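Local coordinates for CrtC domain-containing protein (Fusarium vanettenii 77-13-4, PDB 7A0Q), which probably acts as a kievitone hydratase, a lyase that adds water to the plant phytoalexin kievitone and so detoxifies it, at residues S58-S63 / L338-Y343; T220-H225 / F297-Y302; D305-G310 / L314-E319. One frame throughout, in Å; residues are numbered along the deposited sequence.

Interaction 1: S58-S63 / L338-Y343. With NAG (2-acetamido-2-deoxy-beta-D-glucopyranose), chain C; IMD (imidazole), chain F.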
loop_
_atom_site.group_PDB
_atom_site.type_symbol
_atom_site.label_atom_id
_atom_site.label_comp_id
_atom_site.label_asym_id
_atom_site.label_seq_id
_atom_site.Cartn_x
_atom_site.Cartn_y
_atom_site.Cartn_z
ATOM N N SER A 58 7.501 -4.174 8.004
ATOM C CA SER A 58 6.714 -4.496 6.826
ATOM C C SER A 58 7.246 -3.732 5.618
ATOM O O SER A 58 7.604 -2.560 5.725
ATOM C CB SER A 58 5.235 -4.157 7.094
ATOM O OG SER A 58 4.448 -4.172 5.917
ATOM N N TRP A 59 7.297 -4.417 4.471
ATOM C CA TRP A 59 7.737 -3.855 3.195
ATOM C C TRP A 59 6.649 -4.182 2.175
ATOM O O TRP A 59 6.226 -5.337 2.090
ATOM C CB TRP A 59 9.093 -4.443 2.762
ATOM C CG TRP A 59 10.268 -4.171 3.684
ATOM C CD1 TRP A 59 11.220 -3.212 3.527
ATOM C CD2 TRP A 59 10.629 -4.896 4.882
ATOM N NE1 TRP A 59 12.147 -3.282 4.548
ATOM C CE2 TRP A 59 11.797 -4.304 5.392
ATOM C CE3 TRP A 59 10.058 -5.971 5.576
ATOM C CZ2 TRP A 59 12.420 -4.757 6.563
ATOM C CZ3 TRP A 59 10.682 -6.430 6.735
ATOM C CH2 TRP A 59 11.850 -5.820 7.215
ATOM N N TRP A 60 6.188 -3.186 1.415
ATOM C CA TRP A 60 4.930 -3.324 0.687
ATOM C C TRP A 60 4.958 -2.496 -0.589
ATOM O O TRP A 60 5.463 -1.373 -0.589
ATOM C CB TRP A 60 3.793 -2.873 1.614
ATOM C CG TRP A 60 2.383 -3.033 1.186
ATOM C CD1 TRP A 60 1.502 -3.978 1.631
ATOM C CD2 TRP A 60 1.633 -2.162 0.323
ATOM N NE1 TRP A 60 0.265 -3.773 1.081
ATOM C CE2 TRP A 60 0.313 -2.664 0.273
ATOM C CE3 TRP A 60 1.950 -1.016 -0.413
ATOM C CZ2 TRP A 60 -0.689 -2.070 -0.496
ATOM C CZ3 TRP A 60 0.945 -0.413 -1.173
ATOM C CH2 TRP A 60 -0.356 -0.947 -1.208
ATOM N N SER A 61 4.423 -3.053 -1.675
ATOM C CA SER A 61 4.341 -2.298 -2.920
ATOM C C SER A 61 3.049 -2.615 -3.652
ATOM O O SER A 61 2.591 -3.763 -3.675
ATOM C CB SER A 61 5.550 -2.566 -3.852
ATOM O OG SER A 61 5.640 -3.917 -4.299
ATOM N N SER A 62 2.454 -1.575 -4.229
ATOM C CA SER A 62 1.342 -1.724 -5.168
ATOM C C SER A 62 1.709 -1.026 -6.473
ATOM O O SER A 62 1.901 0.194 -6.502
ATOM C CB SER A 62 0.045 -1.189 -4.561
ATOM O OG SER A 62 0.092 0.217 -4.360
ATOM N N SER A 63 1.849 -1.807 -7.540
ATOM C CA SER A 63 2.246 -1.273 -8.836
ATOM C C SER A 63 1.026 -1.146 -9.731
ATOM O O SER A 63 0.288 -2.119 -9.918
ATOM C CB SER A 63 3.292 -2.165 -9.505
ATOM O OG SER A 63 4.478 -2.229 -8.733
ATOM N N LEU A 338 -6.016 2.247 -3.645
ATOM C CA LEU A 338 -6.135 0.938 -3.019
ATOM C C LEU A 338 -6.752 1.077 -1.635
ATOM O O LEU A 338 -6.492 2.049 -0.918
ATOM C CB LEU A 338 -4.763 0.247 -2.930
ATOM C CG LEU A 338 -4.731 -1.140 -2.273
ATOM C CD1 LEU A 338 -3.777 -2.071 -3.011
ATOM C CD2 LEU A 338 -4.354 -1.032 -0.782
ATOM N N VAL A 339 -7.595 0.108 -1.277
ATOM C CA VAL A 339 -8.097 -0.034 0.083
ATOM C C VAL A 339 -7.508 -1.303 0.678
ATOM O O VAL A 339 -7.467 -2.354 0.021
ATOM C CB VAL A 339 -9.636 -0.050 0.144
ATOM C CG1 VAL A 339 -10.206 -1.242 -0.606
ATOM C CG2 VAL A 339 -10.076 -0.056 1.597
ATOM N N GLU A 340 -7.003 -1.192 1.901
ATOM C CA GLU A 340 -6.569 -2.340 2.680
ATOM C C GLU A 340 -7.507 -2.516 3.863
ATOM O O GLU A 340 -7.778 -1.553 4.590
ATOM C CB GLU A 340 -5.132 -2.157 3.164
ATOM C CG GLU A 340 -4.704 -3.190 4.175
ATOM C CD GLU A 340 -3.272 -3.002 4.591
ATOM O OE1 GLU A 340 -2.388 -3.547 3.899
ATOM O OE2 GLU A 340 -3.018 -2.297 5.586
ATOM N N ILE A 341 -8.019 -3.733 4.041
ATOM C CA ILE A 341 -8.837 -4.080 5.198
ATOM C C ILE A 341 -8.161 -5.244 5.892
ATOM O O ILE A 341 -8.009 -6.322 5.302
ATOM C CB ILE A 341 -10.278 -4.443 4.819
ATOM C CG1 ILE A 341 -10.891 -3.366 3.922
ATOM C CG2 ILE A 341 -11.107 -4.603 6.079
ATOM C CD1 ILE A 341 -12.296 -3.710 3.436
ATOM N N VAL A 342 -7.742 -5.026 7.134
ATOM C CA VAL A 342 -6.958 -6.003 7.877
ATOM C C VAL A 342 -7.585 -6.203 9.246
ATOM O O VAL A 342 -7.969 -5.232 9.904
ATOM C CB VAL A 342 -5.483 -5.568 8.032
ATOM C CG1 VAL A 342 -4.765 -6.438 9.077
ATOM C CG2 VAL A 342 -4.765 -5.633 6.687
ATOM N N TYR A 343 -7.692 -7.465 9.656
ATOM C CA TYR A 343 -7.959 -7.861 11.032
ATOM C C TYR A 343 -6.697 -8.510 11.581
ATOM O O TYR A 343 -6.207 -9.498 11.015
ATOM C CB TYR A 343 -9.143 -8.833 11.096
ATOM C CG TYR A 343 -10.457 -8.152 10.824
ATOM C CD1 TYR A 343 -10.832 -7.790 9.531
ATOM C CD2 TYR A 343 -11.323 -7.846 11.865
ATOM C CE1 TYR A 343 -12.035 -7.135 9.286
ATOM C CE2 TYR A 343 -12.516 -7.193 11.631
ATOM C CZ TYR A 343 -12.879 -6.853 10.352
ATOM O OH TYR A 343 -14.075 -6.208 10.149
HETATM C C1 NAG C . -13.143 -3.074 12.558
HETATM C C2 NAG C . -13.811 -2.115 11.588
HETATM C C3 NAG C . -15.232 -1.795 12.056
HETATM C C4 NAG C . -16.033 -3.056 12.358
HETATM C C5 NAG C . -15.254 -4.024 13.236
HETATM C C6 NAG C . -15.911 -5.382 13.318
HETATM C C7 NAG C . -12.506 -0.463 10.318
HETATM C C8 NAG C . -11.819 0.864 10.374
HETATM N N2 NAG C . -13.055 -0.880 11.460
HETATM O O3 NAG C . -15.881 -1.037 11.039
HETATM O O4 NAG C . -17.194 -2.684 13.093
HETATM O O5 NAG C . -13.944 -4.251 12.694
HETATM O O6 NAG C . -16.053 -5.948 12.021
HETATM O O7 NAG C . -12.542 -1.135 9.292
HETATM N N1 IMD F . -0.932 -0.913 4.812
HETATM C C2 IMD F . -0.412 0.318 5.026
HETATM N N3 IMD F . 0.597 0.509 4.138
HETATM C C4 IMD F . 0.702 -0.588 3.369
HETATM C C5 IMD F . -0.261 -1.485 3.789
#
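The strands carrying Trp60 and Leu338 run roughly antiparallel, 142° between their directions, but their axes come no nearer than 10.5 Å, so side chains rather than backbone hydrogen bonds span the gap. Trp60 and Leu338 reach for each other from opposite directions. The leucine brings both methyls to the rim of the six-membered ring of the indole: Leu338 CD2 lies near the ring plane, 3.8 Å from Trp60 CZ2, while Leu338 CD1 sits 4.0 Å from Trp60 CH2. CD1 also touches the beta carbon of Ser62, whose hydroxyl turns to Gln223 instead.

One face of the indole carries an imidazole, probably from the crystallisation liquor, with its C4 3.6 Å from Trp60 CD2. Glu340 passes Trp60 running the opposite way, its carboxylate perpendicular to the indole. Because CG stands anti to the backbone N (chi1 170°) and the chain stays extended beyond it, the carboxylate reaches the ligand. Imidazole N1 donates to Glu340 OE2 at 2.6 Å with an N-H...O angle of 157°, and Trp219 NE1 bonds the same oxygen. Glu340 OE1 stays 3.9 Å from Trp60 NE1, and no hydrogen bond forms there; this oxygen lies close to the carboxylate of Glu319. With Asp206 as a further partner, the imidazole is held by two carboxylates and laid against the indole, consistent with a pocket lined by acidic and aromatic side chains between the two lipocalin-type domains. At the far end of 338-343, Tyr343 OH shares a 2.7 Å hydrogen bond with O6 of an N-acetylglucosamine, in the plane of the phenol ring.

Strand 58-66 runs between strands 72-81 and 202-210, strand 331-343 between 317-328 and 218-225; His78 and Trp221, from one strand of each group, meet Trp60 edge-to-face.

Interaction 2: T220-H225 / F297-Y302. With NAG (2-acetamido-2-deoxy-beta-D-glucopyranose), chain C.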
loop_
_atom_site.group_PDB
_atom_site.type_symbol
_atom_site.label_atom_id
_atom_site.label_comp_id
_atom_site.label_asym_id
_atom_site.label_seq_id
_atom_site.Cartn_x
_atom_site.Cartn_y
_atom_site.Cartn_z
ATOM N N THR A 220 -8.923 -0.057 8.434
ATOM C CA THR A 220 -8.978 0.192 7.001
ATOM C C THR A 220 -7.950 1.265 6.681
ATOM O O THR A 220 -7.860 2.274 7.398
ATOM C CB THR A 220 -10.375 0.635 6.556
ATOM O OG1 THR A 220 -11.320 -0.395 6.880
ATOM C CG2 THR A 220 -10.411 0.887 5.044
ATOM N N TRP A 221 -7.181 1.040 5.610
ATOM C CA TRP A 221 -6.220 2.010 5.098
ATOM C C TRP A 221 -6.559 2.321 3.648
ATOM O O TRP A 221 -6.788 1.405 2.847
ATOM C CB TRP A 221 -4.787 1.474 5.204
ATOM C CG TRP A 221 -3.703 2.380 4.654
ATOM C CD1 TRP A 221 -3.297 3.583 5.175
ATOM C CD2 TRP A 221 -2.871 2.137 3.507
ATOM N NE1 TRP A 221 -2.266 4.107 4.412
ATOM C CE2 TRP A 221 -1.989 3.241 3.387
ATOM C CE3 TRP A 221 -2.784 1.096 2.576
ATOM C CZ2 TRP A 221 -1.033 3.329 2.372
ATOM C CZ3 TRP A 221 -1.824 1.181 1.559
ATOM C CH2 TRP A 221 -0.971 2.299 1.464
ATOM N N PHE A 222 -6.558 3.603 3.308
ATOM C CA PHE A 222 -6.748 4.055 1.938
ATOM C C PHE A 222 -5.478 4.702 1.403
ATOM O O PHE A 222 -4.842 5.521 2.080
ATOM C CB PHE A 222 -7.882 5.072 1.829
ATOM C CG PHE A 222 -9.240 4.498 2.062
ATOM C CD1 PHE A 222 -9.938 3.897 1.019
ATOM C CD2 PHE A 222 -9.833 4.570 3.316
ATOM C CE1 PHE A 222 -11.205 3.364 1.225
ATOM C CE2 PHE A 222 -11.107 4.046 3.528
ATOM C CZ PHE A 222 -11.793 3.447 2.491
ATOM N N GLN A 223 -5.159 4.368 0.157
ATOM C CA GLN A 223 -4.065 4.959 -0.603
ATOM C C GLN A 223 -4.697 5.576 -1.844
ATOM O O GLN A 223 -5.181 4.844 -2.710
ATOM C CB GLN A 223 -3.050 3.881 -0.978
ATOM C CG GLN A 223 -1.932 4.382 -1.867
ATOM C CD GLN A 223 -1.396 3.323 -2.812
ATOM O OE1 GLN A 223 -1.263 3.574 -4.010
ATOM N NE2 GLN A 223 -1.061 2.142 -2.280
ATOM N N LEU A 224 -4.714 6.907 -1.940
ATOM C CA LEU A 224 -5.488 7.569 -2.988
ATOM C C LEU A 224 -4.625 8.443 -3.892
ATOM O O LEU A 224 -3.746 9.179 -3.423
ATOM C CB LEU A 224 -6.616 8.421 -2.390
ATOM C CG LEU A 224 -7.527 7.701 -1.391
ATOM C CD1 LEU A 224 -8.571 8.672 -0.836
ATOM C CD2 LEU A 224 -8.184 6.441 -2.004
ATOM N N HIS A 225 -4.933 8.393 -5.188
ATOM C CA HIS A 225 -4.320 9.233 -6.214
ATOM C C HIS A 225 -5.401 10.050 -6.910
ATOM O O HIS A 225 -6.480 9.529 -7.206
ATOM C CB HIS A 225 -3.581 8.393 -7.265
ATOM C CG HIS A 225 -2.558 7.473 -6.679
ATOM N ND1 HIS A 225 -1.212 7.767 -6.667
ATOM C CD2 HIS A 225 -2.695 6.294 -6.029
ATOM C CE1 HIS A 225 -0.556 6.790 -6.061
ATOM N NE2 HIS A 225 -1.437 5.890 -5.653
ATOM N N PHE A 297 -15.428 12.126 -0.571
ATOM C CA PHE A 297 -15.147 11.118 -1.581
ATOM C C PHE A 297 -16.098 9.943 -1.447
ATOM O O PHE A 297 -16.458 9.546 -0.336
ATOM C CB PHE A 297 -13.694 10.629 -1.476
ATOM C CG PHE A 297 -12.690 11.745 -1.464
ATOM C CD1 PHE A 297 -12.144 12.210 -2.646
ATOM C CD2 PHE A 297 -12.331 12.360 -0.270
ATOM C CE1 PHE A 297 -11.230 13.259 -2.640
ATOM C CE2 PHE A 297 -11.427 13.409 -0.254
ATOM C CZ PHE A 297 -10.872 13.856 -1.433
ATOM N N LYS A 298 -16.488 9.391 -2.598
ATOM C CA LYS A 298 -17.300 8.185 -2.694
ATOM C C LYS A 298 -16.443 7.143 -3.400
ATOM O O LYS A 298 -16.101 7.320 -4.571
ATOM C CB LYS A 298 -18.590 8.461 -3.471
ATOM C CG LYS A 298 -19.430 7.235 -3.763
ATOM C CD LYS A 298 -19.969 6.588 -2.493
ATOM C CE LYS A 298 -19.654 5.096 -2.451
ATOM N NZ LYS A 298 -19.928 4.408 -3.755
ATOM N N LEU A 299 -16.085 6.073 -2.694
ATOM C CA LEU A 299 -15.091 5.119 -3.171
ATOM C C LEU A 299 -15.719 3.743 -3.366
ATOM O O LEU A 299 -16.590 3.330 -2.595
ATOM C CB LEU A 299 -13.909 5.037 -2.189
ATOM C CG LEU A 299 -13.391 6.383 -1.660
ATOM C CD1 LEU A 299 -13.966 6.751 -0.276
ATOM C CD2 LEU A 299 -11.852 6.407 -1.649
ATOM N N SER A 300 -15.265 3.027 -4.395
ATOM C CA SER A 300 -15.859 1.743 -4.752
ATOM C C SER A 300 -14.778 0.745 -5.123
ATOM O O SER A 300 -13.895 1.052 -5.931
ATOM C CB SER A 300 -16.839 1.897 -5.918
ATOM O OG SER A 300 -17.841 2.839 -5.589
ATOM N N SER A 301 -14.860 -0.449 -4.550
ATOM C CA SER A 301 -13.937 -1.501 -4.940
ATOM C C SER A 301 -14.186 -1.893 -6.394
ATOM O O SER A 301 -15.334 -1.994 -6.840
ATOM C CB SER A 301 -14.080 -2.707 -4.018
ATOM O OG SER A 301 -13.097 -3.684 -4.319
ATOM N N TYR A 302 -13.096 -2.103 -7.133
ATOM C CA TYR A 302 -13.180 -2.336 -8.576
ATOM C C TYR A 302 -13.861 -3.663 -8.898
ATOM O O TYR A 302 -14.602 -3.768 -9.884
ATOM C CB TYR A 302 -11.773 -2.304 -9.164
ATOM C CG TYR A 302 -11.682 -2.197 -10.670
ATOM C CD1 TYR A 302 -11.857 -0.975 -11.313
ATOM C CD2 TYR A 302 -11.378 -3.308 -11.444
ATOM C CE1 TYR A 302 -11.751 -0.870 -12.692
ATOM C CE2 TYR A 302 -11.269 -3.213 -12.815
ATOM C CZ TYR A 302 -11.459 -1.992 -13.431
ATOM O OH TYR A 302 -11.343 -1.893 -14.799
HETATM C C1 NAG C . -13.143 -3.074 12.558
HETATM C C2 NAG C . -13.811 -2.115 11.588
HETATM C C3 NAG C . -15.232 -1.795 12.056
HETATM C C4 NAG C . -16.033 -3.056 12.358
HETATM C C5 NAG C . -15.254 -4.024 13.236
HETATM C C6 NAG C . -15.911 -5.382 13.318
HETATM C C7 NAG C . -12.506 -0.463 10.318
HETATM C C8 NAG C . -11.819 0.864 10.374
HETATM N N2 NAG C . -13.055 -0.880 11.460
HETATM O O3 NAG C . -15.881 -1.037 11.039
HETATM O O4 NAG C . -17.194 -2.684 13.093
HETATM O O5 NAG C . -13.944 -4.251 12.694
HETATM O O6 NAG C . -16.053 -5.948 12.021
HETATM O O7 NAG C . -12.542 -1.135 9.292
#
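Inside the closed eight-stranded barrel of the lipocalin-like domain, Leu299 meets Phe222 and Leu224 across the apolar core. The backbones stand well apart, with Phe222 CA and Leu299 CA 9.8 Å from each other, so the contact is made by side-chain ends alone. One methyl does the work: Leu299 CD2 lies 3.7 Å from Leu224 CD2 and 4.1 Å from Leu224 CD1, pushed against the forked tip of a leucine whose side chain crosses its own at about a right angle. The same Leu299 CD2 comes within 4.1 Å of Phe222 CD1, approaching the ring obliquely. Phe222 and Leu224 are two apart on their strand and so point the same way, and Leu299 reaches both. Leu224 has CG anti to its carbonyl carbon (chi1 -52°), which brings both its methyls to Leu299 CD2, its own CD2 the nearer. Ile322 touches all three side chains, and Leu289 packs on both Phe222 and Leu299.

The residues between them turn the other way, and Gln223 and His225 among them are polar. His225 NE2 donates to Gln223 OE1 at 2.8 Å, almost in the imidazole plane and onto a lone pair of the amide oxygen. That oxygen also bonds Tyr64 OH, while Gln223 NE2 bonds Ser62 OG; the amide is therefore pinned at both ends and ties the barrel to the other domain. Back on the side of Phe222 and Leu224, Thr220 OG1 donates to O7 of the N-acetylglucosamine at 2.8 Å, holding the acetamido group of a glycan against the protein. On 297-302, Lys298 NZ reaches Ser300 OG at 3.2 Å, and that hydroxyl also bonds Asp286.

Strands first and sixth in order, touching through aliphatic and aromatic side chains across the interior, fit an up-and-down barrel of the lipocalin type.

Interaction 3: D305-G310 / L314-E319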
loop_
_atom_site.group_PDB
_atom_site.type_symbol
_atom_site.label_atom_id
_atom_site.label_comp_id
_atom_site.label_asym_id
_atom_site.label_seq_id
_atom_site.Cartn_x
_atom_site.Cartn_y
_atom_site.Cartn_z
ATOM N N ASP A 305 -13.815 -9.878 -5.412
ATOM C CA ASP A 305 -12.777 -10.718 -4.815
ATOM C C ASP A 305 -11.414 -10.069 -5.042
ATOM O O ASP A 305 -10.867 -10.108 -6.147
ATOM C CB ASP A 305 -12.828 -12.125 -5.400
ATOM C CG ASP A 305 -11.743 -13.041 -4.842
ATOM O OD1 ASP A 305 -11.063 -12.667 -3.859
ATOM O OD2 ASP A 305 -11.575 -14.152 -5.392
ATOM N N GLN A 306 -10.863 -9.472 -3.985
ATOM C CA GLN A 306 -9.478 -8.992 -3.969
ATOM C C GLN A 306 -8.858 -9.281 -2.606
ATOM O O GLN A 306 -8.204 -8.431 -1.996
ATOM C CB GLN A 306 -9.390 -7.502 -4.303
ATOM C CG GLN A 306 -10.061 -7.106 -5.613
ATOM C CD GLN A 306 -9.784 -5.670 -5.999
ATOM O OE1 GLN A 306 -8.678 -5.329 -6.401
ATOM N NE2 GLN A 306 -10.792 -4.810 -5.859
ATOM N N GLU A 307 -9.057 -10.508 -2.116
ATOM C CA GLU A 307 -8.625 -10.910 -0.783
ATOM C C GLU A 307 -7.396 -11.813 -0.848
ATOM O O GLU A 307 -7.418 -12.862 -1.505
ATOM C CB GLU A 307 -9.750 -11.629 -0.041
ATOM C CG GLU A 307 -9.358 -12.005 1.375
ATOM C CD GLU A 307 -10.398 -12.882 2.050
ATOM O OE1 GLU A 307 -11.029 -13.703 1.347
ATOM O OE2 GLU A 307 -10.568 -12.742 3.275
ATOM N N LEU A 308 -6.337 -11.408 -0.151
ATOM C CA LEU A 308 -5.205 -12.280 0.129
ATOM C C LEU A 308 -5.593 -13.204 1.275
ATOM O O LEU A 308 -5.874 -12.732 2.379
ATOM C CB LEU A 308 -3.976 -11.451 0.507
ATOM C CG LEU A 308 -3.597 -10.305 -0.437
ATOM C CD1 LEU A 308 -2.447 -9.490 0.115
ATOM C CD2 LEU A 308 -3.214 -10.874 -1.767
ATOM N N VAL A 309 -5.609 -14.511 1.024
ATOM C CA VAL A 309 -6.180 -15.477 1.959
ATOM C C VAL A 309 -5.056 -16.162 2.722
ATOM O O VAL A 309 -4.281 -16.941 2.155
ATOM C CB VAL A 309 -7.055 -16.509 1.242
ATOM C CG1 VAL A 309 -7.608 -17.496 2.263
ATOM C CG2 VAL A 309 -8.171 -15.816 0.492
ATOM N N GLY A 310 -4.988 -15.901 4.024
ATOM C CA GLY A 310 -3.997 -16.509 4.879
ATOM C C GLY A 310 -4.600 -17.617 5.726
ATOM O O GLY A 310 -5.780 -17.937 5.636
ATOM N N LEU A 314 -3.854 -12.253 10.785
ATOM C CA LEU A 314 -2.797 -11.340 10.356
ATOM C C LEU A 314 -2.272 -11.670 8.964
ATOM O O LEU A 314 -1.761 -10.774 8.285
ATOM C CB LEU A 314 -1.651 -11.346 11.366
ATOM C CG LEU A 314 -0.624 -10.215 11.221
ATOM C CD1 LEU A 314 -1.299 -8.870 11.457
ATOM C CD2 LEU A 314 0.536 -10.420 12.169
ATOM N N GLN A 315 -2.401 -12.918 8.519
ATOM C CA GLN A 315 -1.956 -13.271 7.174
ATOM C C GLN A 315 -2.976 -12.927 6.099
ATOM O O GLN A 315 -2.667 -13.068 4.907
ATOM C CB GLN A 315 -1.638 -14.769 7.097
ATOM C CG GLN A 315 -0.455 -15.211 7.931
ATOM C CD GLN A 315 -0.336 -16.726 7.985
ATOM O OE1 GLN A 315 -0.967 -17.433 7.195
ATOM N NE2 GLN A 315 0.469 -17.228 8.915
ATOM N N THR A 316 -4.176 -12.489 6.479
ATOM C CA THR A 316 -5.285 -12.280 5.557
ATOM C C THR A 316 -5.539 -10.790 5.385
ATOM O O THR A 316 -5.437 -10.027 6.347
ATOM C CB THR A 316 -6.551 -12.976 6.092
ATOM O OG1 THR A 316 -6.306 -14.382 6.189
ATOM C CG2 THR A 316 -7.746 -12.745 5.189
ATOM N N ALA A 317 -5.866 -10.366 4.163
ATOM C CA ALA A 317 -6.221 -8.963 3.986
ATOM C C ALA A 317 -7.062 -8.780 2.735
ATOM O O ALA A 317 -6.829 -9.445 1.723
ATOM C CB ALA A 317 -4.974 -8.075 3.894
ATOM N N TYR A 318 -8.019 -7.857 2.803
ATOM C CA TYR A 318 -8.596 -7.316 1.583
ATOM C C TYR A 318 -7.652 -6.235 1.066
ATOM O O TYR A 318 -7.381 -5.254 1.765
ATOM C CB TYR A 318 -9.999 -6.756 1.820
ATOM C CG TYR A 318 -10.749 -6.584 0.520
ATOM C CD1 TYR A 318 -10.669 -5.399 -0.206
ATOM C CD2 TYR A 318 -11.503 -7.633 -0.010
ATOM C CE1 TYR A 318 -11.340 -5.253 -1.414
ATOM C CE2 TYR A 318 -12.179 -7.493 -1.221
ATOM C CZ TYR A 318 -12.088 -6.309 -1.921
ATOM O OH TYR A 318 -12.748 -6.173 -3.124
ATOM N N GLU A 319 -7.106 -6.435 -0.130
ATOM C CA GLU A 319 -6.151 -5.491 -0.707
ATOM C C GLU A 319 -6.643 -5.179 -2.112
ATOM O O GLU A 319 -6.269 -5.850 -3.073
ATOM C CB GLU A 319 -4.750 -6.056 -0.709
ATOM C CG GLU A 319 -4.238 -6.441 0.638
ATOM C CD GLU A 319 -3.579 -5.289 1.350
ATOM O OE1 GLU A 319 -3.525 -4.172 0.786
ATOM O OE2 GLU A 319 -3.107 -5.516 2.480
HETATM O O HOH W 1 -6.005 -6.045 -6.054
#
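Gln306 starts its path over Tyr318: its CB stands 4.3 Å from the centroid of the phenol ring, an off-centre CH-pi contact. CG moves on toward the hydroxyl, 3.8 Å from Tyr318 OH, and the chain continues extended. At the tip the amide divides its partners. NE2 bonds Thr303 O, and passes 3.6 Å from Tyr318 OH, which is itself bonded to Glu304 O. OE1 takes the backbone N-H of Phe321 and a hydrogen of a water at 2.8 Å; that water also donates to Glu319 O. Amide and ring planes stand 73° apart.

Alongside, the two backbones pair. Gln306 O lies over the centre of the Tyr318 ring and accepts from Glu319 N at 2.9 Å. Leu308 and Ala317 form a hydrogen-bonded pair, Leu308 N to Ala317 O at 2.8 Å and Ala317 N back to Leu308 O, whereas Glu307 and Tyr318 make the non-hydrogen-bonded pair. Leu308 CD1 packs at 3.6 Å on Glu319 CG. Toward the turn, Gly310 N donates to Thr316 OG1 at 3.0 Å; that hydroxyl also bonds Asp312 O, so a side chain takes over where the strand pairing stops.

This is the closing end of an antiparallel beta hairpin, joining strands 295-308 and 317-328 of the lipocalin-like barrel.

From the N terminus, strand 58-66 comes first, and its partner 338-343 arrives only near the C-terminal end, so interaction 1 closes a loop of 274 residues, most of the chain, and ties the N-terminal domain to the last barrel strand. Both other contacts fall within that loop. Interaction 2 joins the first barrel strand to the sixth, and once it has closed, interaction 3 makes the short hairpin from the sixth to the seventh; they follow in series without crossing. Strand 331-343 lies between 218-225 and 317-328, so interaction 1 touches both of the others; a bond from Ser301 OG to Tyr318 OH joins interactions 2 and 3 directly.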